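Local coordinates for protein halohydrin epoxidase A (Corynebacterium sp., PDB 4Z9F) that probably catalyses the reversible conversion of vicinal halohydrins into epoxides with release of hydrogen halide, as a lyase built on a Rossmann-type fold, at residues M1-V6 against T27-D32; E19-D24 against A218-L223; I73-S78 against S128-T133. The protein carries 1 engineered substitution. One frame throughout, in Å; residues are numbered along the deposited sequence.

In the fold
Contacts 1 and 3 are two strand pairings of one parallel sheet, their centres about 10 Å apart. They meet where strand 3-6 runs beside strand 73-79, through probable hydrogen bonds of Leu5 O to Val77 N (2.7 Å) and of Ile3 O to Asp74 N (2.9 Å). Contact 2 is a helix pair laid over one face of that sheet, its centre about 12 Å from that of contact 1 and 11 Å from that of contact 3. Ala4 CB touches Leu21 CD1 at 3.9 Å, and Leu223 CB reaches Ile130 CD1 at 3.8 Å. In the sequence, both strands of contact 3 come between the two helices of contact 2.

Contact 1. Residues M1-V6 against T27-D32; sequences MKIALV and TVVCHD
Thr27 N donates to Lys2 O at 2.8 Å, the first of five backbone hydrogen bonds that pair strands 3-6 and 27-30 of a Rossmann-type fold in the parallel sense. These are the two strands of its opening beta-alpha-beta unit, joined by helix 14-23. Ala4 is gripped at both ends: its N gives a bond to Thr27 O, and its O takes one from Val29 N at 2.7 Å. Val6 repeats the pattern with Val29 O and His31 N, the last bond being almost straight (176° at the hydrogen). Between them, CA-H groups lean on the same carbonyls; Leu5 CA, for instance, lies 3.2 Å from Val29 O. Beyond the last bond, the His31 ring turns to His8, whose backbone N donates to His31 ND1.

Side chains alternate between the two faces. Ala4, Val6, Val28 and Cys30 face helix 14-23, where Val28 meets Thr22 and Cys30 meets Val18. On this side Val6 CG2, held beside its own backbone N, comes 3.7 Å from Val28 CG1, the two branches crossing at a slant. Ile3, Leu5 and Val29 use the other face, all three packing on Thr66 of helix 62-67. Ile3 stands side by side with Thr27, its CD1 4.0 Å from Thr27 CB, while its CG2 branch meets Val29 CG2 at 3.8 Å. At the exposed end, the Met1 chain is bent at chi3 (89°) and crosses Thr27 at about a right angle, with SD 3.7 Å from Thr27 OG1.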
ATOM      1  N   MET C   1       5.505 -30.851 -24.686  1.00 41.99           N
ATOM      2  CA  MET C   1       4.457 -29.928 -24.269  1.00 34.23           C
ATOM      3  C   MET C   1       4.597 -29.589 -22.792  1.00 31.80           C
ATOM      4  O   MET C   1       4.872 -30.466 -21.963  1.00 30.62           O
ATOM      5  CB  MET C   1       3.070 -30.521 -24.541  1.00 33.24           C
ATOM      6  CG  MET C   1       2.661 -30.502 -26.006  1.00 37.14           C
ATOM      7  SD  MET C   1       1.003 -31.159 -26.262  1.00 53.75           S
ATOM      8  CE  MET C   1       0.005 -29.677 -26.080  1.00 36.16           C
ATOM      9  N   LYS C   2       4.405 -28.309 -22.471  1.00 29.03           N
ATOM     10  CA  LYS C   2       4.464 -27.869 -21.088  1.00 26.40           C
ATOM     11  C   LYS C   2       3.218 -28.320 -20.342  1.00 24.59           C
ATOM     12  O   LYS C   2       2.117 -28.350 -20.895  1.00 27.19           O
ATOM     13  CB  LYS C   2       4.607 -26.346 -21.022  1.00 27.10           C
ATOM     14  CG  LYS C   2       5.887 -25.834 -21.662  1.00 26.47           C
ATOM     15  CD  LYS C   2       6.007 -24.321 -21.594  1.00 29.80           C
ATOM     16  CE  LYS C   2       7.401 -23.857 -22.008  1.00 36.11           C
ATOM     17  NZ  LYS C   2       7.485 -22.373 -22.137  1.00 38.79           N
ATOM     18  N   ILE C   3       3.396 -28.682 -19.078  1.00 24.92           N
ATOM     19  CA  ILE C   3       2.297 -29.122 -18.227  1.00 24.98           C
ATOM     20  C   ILE C   3       1.899 -27.968 -17.325  1.00 25.58           C
ATOM     21  O   ILE C   3       2.765 -27.296 -16.744  1.00 22.26           O
ATOM     22  CB  ILE C   3       2.685 -30.348 -17.389  1.00 27.63           C
ATOM     23  CG1 ILE C   3       3.460 -31.366 -18.244  1.00 28.83           C
ATOM     24  CG2 ILE C   3       1.445 -30.965 -16.769  1.00 26.11           C
ATOM     25  CD1 ILE C   3       2.751 -31.776 -19.499  1.00 33.16           C
ATOM     26  N   ALA C   4       0.596 -27.734 -17.213  1.00 24.07           N
ATOM     27  CA  ALA C   4       0.044 -26.803 -16.245  1.00 22.56           C
ATOM     28  C   ALA C   4      -0.966 -27.527 -15.374  1.00 24.53           C
ATOM     29  O   ALA C   4      -1.640 -28.466 -15.819  1.00 28.04           O
ATOM     30  CB  ALA C   4      -0.626 -25.598 -16.927  1.00 21.36           C
ATOM     31  N   LEU C   5      -1.031 -27.112 -14.116  1.00 20.19           N
ATOM     32  CA  LEU C   5      -2.043 -27.558 -13.176  1.00 19.53           C
ATOM     33  C   LEU C   5      -2.942 -26.364 -12.875  1.00 24.98           C
ATOM     34  O   LEU C   5      -2.440 -25.275 -12.580  1.00 21.93           O
ATOM     35  CB  LEU C   5      -1.408 -28.098 -11.896  1.00 20.28           C
ATOM     36  CG  LEU C   5      -2.343 -28.317 -10.702  1.00 22.38           C
ATOM     37  CD1 LEU C   5      -3.410 -29.374 -11.005  1.00 23.14           C
ATOM     38  CD2 LEU C   5      -1.553 -28.681  -9.457  1.00 23.84           C
ATOM     39  N   VAL C   6      -4.255 -26.558 -13.007  1.00 22.14           N
ATOM     40  CA  VAL C   6      -5.254 -25.525 -12.727  1.00 21.54           C
ATOM     41  C   VAL C   6      -6.256 -26.106 -11.745  1.00 22.59           C
ATOM     42  O   VAL C   6      -6.888 -27.130 -12.033  1.00 24.00           O
ATOM     43  CB  VAL C   6      -5.973 -25.049 -14.000  1.00 20.78           C
ATOM     44  CG1 VAL C   6      -7.086 -24.045 -13.642  1.00 22.64           C
ATOM     45  CG2 VAL C   6      -4.979 -24.462 -15.013  1.00 19.83           C
ATOM     46  N   THR C  27      -0.336 -28.874 -22.079  1.00 27.48           N
ATOM     47  CA  THR C  27      -1.280 -29.855 -21.574  1.00 26.53           C
ATOM     48  C   THR C  27      -1.738 -29.361 -20.210  1.00 26.68           C
ATOM     49  O   THR C  27      -0.918 -29.179 -19.301  1.00 24.58           O
ATOM     50  CB  THR C  27      -0.637 -31.239 -21.482  1.00 29.51           C
ATOM     51  OG1 THR C  27      -0.196 -31.627 -22.784  1.00 24.80           O
ATOM     52  CG2 THR C  27      -1.633 -32.265 -20.964  1.00 30.25           C
ATOM     53  N   VAL C  28      -3.033 -29.118 -20.071  1.00 25.40           N
ATOM     54  CA  VAL C  28      -3.576 -28.556 -18.845  1.00 23.85           C
ATOM     55  C   VAL C  28      -4.210 -29.677 -18.037  1.00 24.95           C
ATOM     56  O   VAL C  28      -5.269 -30.202 -18.404  1.00 28.48           O
ATOM     57  CB  VAL C  28      -4.577 -27.433 -19.136  1.00 24.17           C
ATOM     58  CG1 VAL C  28      -5.027 -26.809 -17.829  1.00 24.46           C
ATOM     59  CG2 VAL C  28      -3.935 -26.390 -20.067  1.00 22.30           C
ATOM     60  N   VAL C  29      -3.565 -30.035 -16.930  1.00 23.26           N
ATOM     61  CA  VAL C  29      -4.103 -30.988 -15.965  1.00 25.28           C
ATOM     62  C   VAL C  29      -4.979 -30.231 -14.968  1.00 27.59           C
ATOM     63  O   VAL C  29      -4.534 -29.250 -14.362  1.00 25.42           O
ATOM     64  CB  VAL C  29      -2.960 -31.723 -15.245  1.00 25.70           C
ATOM     65  CG1 VAL C  29      -3.506 -32.681 -14.238  1.00 23.68           C
ATOM     66  CG2 VAL C  29      -2.069 -32.426 -16.250  1.00 27.64           C
ATOM     67  N   CYS C  30      -6.217 -30.694 -14.778  1.00 27.35           N
ATOM     68  CA  CYS C  30      -7.259 -29.914 -14.120  1.00 26.27           C
ATOM     69  C   CYS C  30      -7.807 -30.609 -12.883  1.00 31.50           C
ATOM     70  O   CYS C  30      -8.076 -31.815 -12.903  1.00 32.40           O
ATOM     71  CB  CYS C  30      -8.414 -29.637 -15.092  1.00 27.30           C
ATOM     72  SG  CYS C  30      -7.925 -28.651 -16.497  1.00 26.91           S
ATOM     73  N   HIS C  31      -7.993 -29.831 -11.817  1.00 25.42           N
ATOM     74  CA  HIS C  31      -8.680 -30.265 -10.615  1.00 29.64           C
ATOM     75  C   HIS C  31     -10.033 -29.572 -10.546  1.00 29.80           C
ATOM     76  O   HIS C  31     -10.188 -28.434 -11.001  1.00 28.60           O
ATOM     77  CB  HIS C  31      -7.850 -29.959  -9.359  1.00 26.74           C
ATOM     78  CG  HIS C  31      -8.662 -29.722  -8.120  1.00 23.60           C
ATOM     79  ND1 HIS C  31      -9.239 -28.503  -7.825  1.00 25.97           N
ATOM     80  CD2 HIS C  31      -8.962 -30.538  -7.080  1.00 30.03           C
ATOM     81  CE1 HIS C  31      -9.874 -28.586  -6.670  1.00 26.37           C
ATOM     82  NE2 HIS C  31      -9.720 -29.811  -6.195  1.00 28.92           N
ATOM     83  N   ASP C  32     -11.015 -30.278  -9.992  1.00 31.98           N
ATOM     84  CA  ASP C  32     -12.320 -29.694  -9.711  1.00 28.69           C
ATOM     85  C   ASP C  32     -13.043 -30.605  -8.733  1.00 31.05           C
ATOM     86  O   ASP C  32     -12.812 -31.818  -8.711  1.00 33.59           O
ATOM     87  CB  ASP C  32     -13.138 -29.493 -10.992  1.00 29.45           C
ATOM     88  CG  ASP C  32     -14.353 -28.594 -10.776  1.00 30.81           C
ATOM     89  OD1 ASP C  32     -15.492 -29.116 -10.759  1.00 28.89           O
ATOM     90  OD2 ASP C  32     -14.167 -27.361 -10.615  1.00 30.37           O
TER

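Contact 2. Residues E19-D24 against A218-L223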
ATOM      1  N   GLU C  19      -8.413 -22.507 -21.050  1.00 25.78           N
ATOM      2  CA  GLU C  19      -8.441 -22.196 -22.475  1.00 23.44           C
ATOM      3  C   GLU C  19      -7.159 -21.515 -22.937  1.00 27.03           C
ATOM      4  O   GLU C  19      -6.615 -21.866 -23.988  1.00 22.10           O
ATOM      5  CB  GLU C  19      -9.647 -21.324 -22.815  1.00 29.23           C
ATOM      6  CG  GLU C  19      -9.617 -20.807 -24.252  1.00 30.75           C
ATOM      7  CD  GLU C  19     -10.935 -21.027 -25.000  1.00 49.54           C
ATOM      8  OE1 GLU C  19     -11.264 -20.166 -25.854  1.00 57.23           O
ATOM      9  OE2 GLU C  19     -11.620 -22.049 -24.734  1.00 46.21           O
ATOM     10  N   ALA C  20      -6.670 -20.519 -22.192  1.00 20.64           N
ATOM     11  CA  ALA C  20      -5.512 -19.776 -22.678  1.00 22.08           C
ATOM     12  C   ALA C  20      -4.260 -20.646 -22.713  1.00 20.29           C
ATOM     13  O   ALA C  20      -3.488 -20.593 -23.676  1.00 23.39           O
ATOM     14  CB  ALA C  20      -5.273 -18.547 -21.809  1.00 26.44           C
ATOM     15  N   LEU C  21      -4.039 -21.439 -21.670  1.00 26.02           N
ATOM     16  CA  LEU C  21      -2.854 -22.289 -21.624  1.00 21.05           C
ATOM     17  C   LEU C  21      -2.920 -23.381 -22.687  1.00 25.15           C
ATOM     18  O   LEU C  21      -1.898 -23.713 -23.299  1.00 26.00           O
ATOM     19  CB  LEU C  21      -2.706 -22.884 -20.226  1.00 19.19           C
ATOM     20  CG  LEU C  21      -2.424 -21.833 -19.139  1.00 15.49           C
ATOM     21  CD1 LEU C  21      -2.713 -22.381 -17.755  1.00 24.47           C
ATOM     22  CD2 LEU C  21      -0.981 -21.404 -19.265  1.00 21.48           C
ATOM     23  N   THR C  22      -4.112 -23.943 -22.924  1.00 21.96           N
ATOM     24  CA  THR C  22      -4.257 -24.961 -23.963  1.00 26.24           C
ATOM     25  C   THR C  22      -3.925 -24.384 -25.337  1.00 25.96           C
ATOM     26  O   THR C  22      -3.170 -24.983 -26.112  1.00 28.39           O
ATOM     27  CB  THR C  22      -5.680 -25.545 -23.950  1.00 21.87           C
ATOM     28  OG1 THR C  22      -5.888 -26.320 -22.761  1.00 29.31           O
ATOM     29  CG2 THR C  22      -5.899 -26.436 -25.161  1.00 29.83           C
ATOM     30  N   ARG C  23      -4.464 -23.201 -25.649  1.00 29.51           N
ATOM     31  CA  ARG C  23      -4.151 -22.554 -26.915  1.00 24.86           C
ATOM     32  C   ARG C  23      -2.689 -22.130 -26.988  1.00 27.54           C
ATOM     33  O   ARG C  23      -2.149 -21.989 -28.090  1.00 31.12           O
ATOM     34  CB  ARG C  23      -5.092 -21.359 -27.136  1.00 33.40           C
ATOM     35  CG  ARG C  23      -4.614 -20.301 -28.107  1.00 34.43           C
ATOM     36  CD  ARG C  23      -5.766 -19.435 -28.622  1.00 43.67           C
ATOM     37  NE  ARG C  23      -6.306 -18.574 -27.568  1.00 54.09           N
ATOM     38  CZ  ARG C  23      -5.900 -17.329 -27.318  1.00 50.96           C
ATOM     39  NH1 ARG C  23      -4.930 -16.780 -28.046  1.00 46.64           N
ATOM     40  NH2 ARG C  23      -6.461 -16.630 -26.325  1.00 47.41           N
ATOM     41  N   ASP C  24      -2.027 -21.962 -25.848  1.00 25.56           N
ATOM     42  CA  ASP C  24      -0.625 -21.584 -25.822  1.00 29.09           C
ATOM     43  C   ASP C  24       0.308 -22.787 -25.900  1.00 30.00           C
ATOM     44  O   ASP C  24       1.530 -22.614 -25.819  1.00 29.40           O
ATOM     45  CB  ASP C  24      -0.331 -20.771 -24.554  1.00 28.37           C
ATOM     46  CG  ASP C  24       0.980 -20.005 -24.634  1.00 30.29           C
ATOM     47  OD1 ASP C  24       1.615 -19.809 -23.572  1.00 31.00           O
ATOM     48  OD2 ASP C  24       1.373 -19.592 -25.751  1.00 29.56           O
ATOM     49  N   ALA C 218      -4.559 -13.896 -21.232  1.00 20.00           N
ATOM     50  CA  ALA C 218      -3.322 -13.303 -21.728  1.00 21.66           C
ATOM     51  C   ALA C 218      -2.370 -12.950 -20.591  1.00 20.40           C
ATOM     52  O   ALA C 218      -1.152 -13.123 -20.723  1.00 19.38           O
ATOM     53  CB  ALA C 218      -3.630 -12.067 -22.570  1.00 19.72           C
ATOM     54  N   LEU C 219      -2.900 -12.447 -19.469  1.00 19.07           N
ATOM     55  CA  LEU C 219      -2.049 -12.170 -18.313  1.00 17.43           C
ATOM     56  C   LEU C 219      -1.426 -13.459 -17.779  1.00 20.65           C
ATOM     57  O   LEU C 219      -0.221 -13.512 -17.501  1.00 19.64           O
ATOM     58  CB  LEU C 219      -2.860 -11.466 -17.219  1.00 21.15           C
ATOM     59  CG  LEU C 219      -2.153 -11.233 -15.886  1.00 20.84           C
ATOM     60  CD1 LEU C 219      -0.946 -10.339 -16.090  1.00 19.42           C
ATOM     61  CD2 LEU C 219      -3.103 -10.635 -14.837  1.00 18.36           C
ATOM     62  N   ILE C 220      -2.228 -14.516 -17.671  1.00 20.08           N
ATOM     63  CA  ILE C 220      -1.745 -15.777 -17.116  1.00 18.21           C
ATOM     64  C   ILE C 220      -0.665 -16.390 -18.008  1.00 21.47           C
ATOM     65  O   ILE C 220       0.354 -16.884 -17.512  1.00 20.34           O
ATOM     66  CB  ILE C 220      -2.930 -16.736 -16.887  1.00 23.30           C
ATOM     67  CG1 ILE C 220      -3.704 -16.321 -15.630  1.00 21.62           C
ATOM     68  CG2 ILE C 220      -2.457 -18.180 -16.770  1.00 21.32           C
ATOM     69  CD1 ILE C 220      -4.944 -17.162 -15.349  1.00 21.24           C
ATOM     70  N   THR C 221      -0.862 -16.379 -19.328  1.00 20.77           N
ATOM     71  CA  THR C 221       0.160 -16.975 -20.187  1.00 20.79           C
ATOM     72  C   THR C 221       1.390 -16.082 -20.296  1.00 23.06           C
ATOM     73  O   THR C 221       2.505 -16.586 -20.494  1.00 19.87           O
ATOM     74  CB  THR C 221      -0.395 -17.298 -21.581  1.00 23.84           C
ATOM     75  OG1 THR C 221      -0.887 -16.113 -22.218  1.00 26.94           O
ATOM     76  CG2 THR C 221      -1.507 -18.339 -21.494  1.00 23.74           C
ATOM     77  N   PHE C 222       1.220 -14.759 -20.166  1.00 19.42           N
ATOM     78  CA  PHE C 222       2.380 -13.880 -20.089  1.00 18.81           C
ATOM     79  C   PHE C 222       3.202 -14.173 -18.843  1.00 17.35           C
ATOM     80  O   PHE C 222       4.436 -14.252 -18.911  1.00 20.49           O
ATOM     81  CB  PHE C 222       1.946 -12.412 -20.106  1.00 19.78           C
ATOM     82  CG  PHE C 222       3.089 -11.447 -19.931  1.00 18.97           C
ATOM     83  CD1 PHE C 222       3.970 -11.208 -20.970  1.00 24.46           C
ATOM     84  CD2 PHE C 222       3.267 -10.776 -18.737  1.00 21.74           C
ATOM     85  CE1 PHE C 222       5.012 -10.321 -20.832  1.00 22.24           C
ATOM     86  CE2 PHE C 222       4.334  -9.871 -18.587  1.00 24.80           C
ATOM     87  CZ  PHE C 222       5.196  -9.656 -19.639  1.00 21.39           C
ATOM     88  N   LEU C 223       2.538 -14.367 -17.696  1.00 20.75           N
ATOM     89  CA  LEU C 223       3.271 -14.743 -16.491  1.00 17.23           C
ATOM     90  C   LEU C 223       3.914 -16.118 -16.650  1.00 21.07           C
ATOM     91  O   LEU C 223       5.099 -16.291 -16.346  1.00 19.72           O
ATOM     92  CB  LEU C 223       2.358 -14.708 -15.263  1.00 17.89           C
ATOM     93  CG  LEU C 223       1.847 -13.303 -14.888  1.00 16.13           C
ATOM     94  CD1 LEU C 223       0.938 -13.343 -13.671  1.00 17.26           C
ATOM     95  CD2 LEU C 223       3.003 -12.315 -14.654  1.00 18.29           C
TER
HETATM   96  O   HOH W   1       3.337 -18.442 -22.176  1.00 25.55           O
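The methyl of Thr221 packs against Ala20, Leu21 and Asp24, and most of this helix pair's contact gathers round it. The segments 19-23 and 218-223 cross at -51° with their axes 9.1 Å apart. Ala20 and Thr221, both small, fill the interface near the point where the CA atoms of Leu21 and Thr221 come within 6.3 Å.

The apolar contacts centre on Thr221 CG2. It sits 3.8 Å from Ala20 CB and equally near Leu21 CD2, and it also rests against Ala20 O. The side chains of Leu21 and Thr221 run antiparallel alongside each other, and the other Leu21 branch, CD1, looks to Ile220 CG2 at a looser 4.3 Å. The Thr221 rotamer explains the methyl's role: with OG1 wedged between its backbone N and carbonyl carbon (chi1 59°), the hydroxyl is turned back to its own helix and bonds Gly217 O, while CG2 is left facing the neighbour.

Polar contact between the two segments passes through water. No direct hydrogen bond joins them; instead one water donates both to Asp24 OD1 and to Thr221 O, each at 2.6 Å. Asp24 follows the last turn of helix 14-23, and its carboxylate, swung anti to the backbone N (chi1 -163°), lies obliquely across Thr221, with OD1 also 3.8 Å from Thr221 CB.

Both helices lie on the sheet. Leu21 packs on Val28 of strand 27-30 and on Tyr26 in the preceding loop, whereas Ile220 reaches Ile175 of strand 170-177 and Ile132 of strand 127-132. On a different side of helix 213-224, Phe222 stacks on Phe222 of the second subunit, so this helix links the sheet to the subunit interface.

Contact 3. Residues I73-S78 against S128-T133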
ATOM      1  N   ILE C  73       6.153 -29.902 -13.922  1.00 28.12           N
ATOM      2  CA  ILE C  73       5.100 -28.889 -13.964  1.00 22.32           C
ATOM      3  C   ILE C  73       5.745 -27.541 -14.266  1.00 27.04           C
ATOM      4  O   ILE C  73       6.638 -27.096 -13.536  1.00 27.04           O
ATOM      5  CB  ILE C  73       4.323 -28.838 -12.638  1.00 24.76           C
ATOM      6  CG1 ILE C  73       3.650 -30.176 -12.352  1.00 18.78           C
ATOM      7  CG2 ILE C  73       3.242 -27.737 -12.672  1.00 24.40           C
ATOM      8  CD1 ILE C  73       3.057 -30.245 -10.962  1.00 25.46           C
ATOM      9  N   ASP C  74       5.289 -26.885 -15.336  1.00 21.83           N
ATOM     10  CA  ASP C  74       5.786 -25.566 -15.710  1.00 22.58           C
ATOM     11  C   ASP C  74       5.046 -24.447 -14.979  1.00 21.98           C
ATOM     12  O   ASP C  74       5.669 -23.460 -14.571  1.00 20.79           O
ATOM     13  CB  ASP C  74       5.660 -25.372 -17.230  1.00 23.23           C
ATOM     14  CG  ASP C  74       5.958 -23.939 -17.685  1.00 26.09           C
ATOM     15  OD1 ASP C  74       7.098 -23.677 -18.150  1.00 26.66           O
ATOM     16  OD2 ASP C  74       5.043 -23.074 -17.619  1.00 22.46           O
ATOM     17  N   THR C  75       3.732 -24.588 -14.812  1.00 21.52           N
ATOM     18  CA  THR C  75       2.896 -23.553 -14.216  1.00 23.04           C
ATOM     19  C   THR C  75       1.799 -24.183 -13.374  1.00 22.65           C
ATOM     20  O   THR C  75       1.175 -25.173 -13.781  1.00 20.88           O
ATOM     21  CB  THR C  75       2.269 -22.660 -15.299  1.00 19.65           C
ATOM     22  OG1 THR C  75       3.307 -22.001 -16.035  1.00 23.16           O
ATOM     23  CG2 THR C  75       1.329 -21.627 -14.676  1.00 18.12           C
ATOM     24  N   ILE C  76       1.585 -23.626 -12.185  1.00 21.30           N
ATOM     25  CA  ILE C  76       0.436 -23.953 -11.355  1.00 19.54           C
ATOM     26  C   ILE C  76      -0.422 -22.692 -11.273  1.00 23.12           C
ATOM     27  O   ILE C  76       0.076 -21.622 -10.904  1.00 18.57           O
ATOM     28  CB  ILE C  76       0.849 -24.436  -9.954  1.00 23.06           C
ATOM     29  CG1 ILE C  76       1.743 -25.683 -10.047  1.00 18.77           C
ATOM     30  CG2 ILE C  76      -0.387 -24.708  -9.092  1.00 22.99           C
ATOM     31  CD1 ILE C  76       2.324 -26.109  -8.716  1.00 21.88           C
ATOM     32  N   VAL C  77      -1.690 -22.805 -11.660  1.00 22.06           N
ATOM     33  CA  VAL C  77      -2.677 -21.759 -11.419  1.00 20.29           C
ATOM     34  C   VAL C  77      -3.500 -22.196 -10.222  1.00 22.63           C
ATOM     35  O   VAL C  77      -4.330 -23.107 -10.323  1.00 20.49           O
ATOM     36  CB  VAL C  77      -3.570 -21.505 -12.638  1.00 18.84           C
ATOM     37  CG1 VAL C  77      -4.638 -20.477 -12.274  1.00 21.90           C
ATOM     38  CG2 VAL C  77      -2.753 -21.007 -13.810  1.00 19.13           C
ATOM     39  N   SER C  78      -3.253 -21.566  -9.079  1.00 19.20           N
ATOM     40  CA  SER C  78      -3.987 -21.871  -7.856  1.00 20.33           C
ATOM     41  C   SER C  78      -5.235 -21.002  -7.856  1.00 24.13           C
ATOM     42  O   SER C  78      -5.242 -19.887  -7.337  1.00 23.06           O
ATOM     43  CB  SER C  78      -3.131 -21.614  -6.629  1.00 17.85           C
ATOM     44  OG  SER C  78      -3.805 -22.039  -5.460  1.00 20.05           O
ATOM     45  N   SER C 128       6.194 -21.482 -12.507  1.00 21.14           N
ATOM     46  CA  SER C 128       5.382 -20.349 -12.089  1.00 20.02           C
ATOM     47  C   SER C 128       4.193 -20.855 -11.284  1.00 22.84           C
ATOM     48  O   SER C 128       3.555 -21.849 -11.644  1.00 22.12           O
ATOM     49  CB  SER C 128       4.898 -19.530 -13.289  1.00 17.93           C
ATOM     50  OG  SER C 128       5.979 -18.998 -14.027  1.00 23.14           O
ATOM     51  N   VAL C 129       3.917 -20.187 -10.173  1.00 20.48           N
ATOM     52  CA  VAL C 129       2.776 -20.498  -9.342  1.00 18.18           C
ATOM     53  C   VAL C 129       1.982 -19.201  -9.263  1.00 25.38           C
ATOM     54  O   VAL C 129       2.465 -18.206  -8.701  1.00 18.45           O
ATOM     55  CB  VAL C 129       3.187 -21.012  -7.954  1.00 22.20           C
ATOM     56  CG1 VAL C 129       1.983 -21.481  -7.171  1.00 20.68           C
ATOM     57  CG2 VAL C 129       4.219 -22.156  -8.079  1.00 20.03           C
ATOM     58  N   ILE C 130       0.797 -19.196  -9.875  1.00 21.29           N
ATOM     59  CA  ILE C 130      -0.041 -18.005  -9.985  1.00 21.11           C
ATOM     60  C   ILE C 130      -1.271 -18.220  -9.125  1.00 25.38           C
ATOM     61  O   ILE C 130      -2.039 -19.161  -9.356  1.00 22.66           O
ATOM     62  CB  ILE C 130      -0.429 -17.729 -11.443  1.00 23.10           C
ATOM     63  CG1 ILE C 130       0.829 -17.540 -12.282  1.00 22.86           C
ATOM     64  CG2 ILE C 130      -1.322 -16.492 -11.533  1.00 23.37           C
ATOM     65  CD1 ILE C 130       0.610 -17.721 -13.733  1.00 18.29           C
ATOM     66  N   PHE C 131      -1.463 -17.353  -8.133  1.00 20.34           N
ATOM     67  CA  PHE C 131      -2.585 -17.462  -7.217  1.00 20.47           C
ATOM     68  C   PHE C 131      -3.679 -16.503  -7.667  1.00 20.70           C
ATOM     69  O   PHE C 131      -3.430 -15.300  -7.818  1.00 22.85           O
ATOM     70  CB  PHE C 131      -2.151 -17.159  -5.783  1.00 18.17           C
ATOM     71  CG  PHE C 131      -1.249 -18.205  -5.196  1.00 17.93           C
ATOM     72  CD1 PHE C 131       0.113 -18.214  -5.479  1.00 19.74           C
ATOM     73  CD2 PHE C 131      -1.760 -19.170  -4.342  1.00 16.96           C
ATOM     74  CE1 PHE C 131       0.953 -19.181  -4.917  1.00 15.50           C
ATOM     75  CE2 PHE C 131      -0.926 -20.149  -3.791  1.00 21.84           C
ATOM     76  CZ  PHE C 131       0.428 -20.148  -4.077  1.00 19.13           C
ATOM     77  N   ILE C 132      -4.874 -17.032  -7.913  1.00 18.10           N
ATOM     78  CA  ILE C 132      -6.023 -16.182  -8.200  1.00 19.50           C
ATOM     79  C   ILE C 132      -6.676 -15.844  -6.873  1.00 20.51           C
ATOM     80  O   ILE C 132      -7.158 -16.733  -6.162  1.00 20.30           O
ATOM     81  CB  ILE C 132      -7.020 -16.860  -9.153  1.00 19.19           C
ATOM     82  CG1 ILE C 132      -6.296 -17.542 -10.314  1.00 19.07           C
ATOM     83  CG2 ILE C 132      -8.042 -15.823  -9.661  1.00 21.72           C
ATOM     84  CD1 ILE C 132      -5.628 -16.634 -11.341  1.00 18.32           C
ATOM     85  N   THR C 133      -6.671 -14.555  -6.526  1.00 21.56           N
ATOM     86  CA  THR C 133      -7.168 -14.121  -5.230  1.00 19.86           C
ATOM     87  C   THR C 133      -8.364 -13.209  -5.475  1.00 20.96           C
ATOM     88  O   THR C 133      -9.376 -13.651  -6.030  1.00 20.47           O
ATOM     89  CB  THR C 133      -6.049 -13.442  -4.423  1.00 20.19           C
ATOM     90  OG1 THR C 133      -5.600 -12.246  -5.079  1.00 18.99           O
ATOM     91  CG2 THR C 133      -4.851 -14.403  -4.303  1.00 19.21           C
TER
HETATM   92  O   HOH W   2       6.293 -20.978 -15.934  1.00 21.86           O
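Ser78 and Phe131 make the closest side-chain meeting between these paired strands, Ser78 CB lying 3.6 Å from Phe131 CD2 and approaching the ring obliquely. With OG anti to the backbone N (chi1 -174°), the Ser78 hydroxyl also runs along the CD2 and CE2 side of the ring, and its hydrogen bond goes to Asp80 OD2. Phe131 carries its ring beside its own backbone N (chi1 -69°), a torsion that turns it toward helix 147-165, where it packs on Thr154 and Val158; Ile76 and Val129 occupy the same face of the sheet.

The opposite face, turned to helix 213-224, bears Thr75, Val77 and Ile130, with Ser128 at its start. Val77 CG1 meets Ile132 CG1 at 3.9 Å, the two side chains meeting at an angle, and Val77 packs on Ile220. Toward the start of the strands, Thr75 CG2 lies 4.1 Å from Ile130 CD1. The Thr75 hydroxyl donates to Asp74 OD2 at 2.6 Å, on the anti side and tilted out of the carboxylate plane; Tyr26 OH bonds the same OD2, and OD1 forms a salt bridge with Arg226. A water bonded to Ser128 OG also lies 2.9 Å from Asp74 O, probably donating to this carbonyl, which Ser128 N also uses.

Five backbone hydrogen bonds carry the pairing. Ile76 N to Ser128 O, Ile130 N to Ile76 O and Ser78 N to Ile130 O are all short, at 2.7 Å. Strands 73-79 and 127-132, nearly parallel at 10° and buried mid-sheet, are the fourth and fifth strands of the 3-2-1-4-5-6-7 Rossmann-type sheet characteristic of short-chain dehydrogenase/reductase relatives.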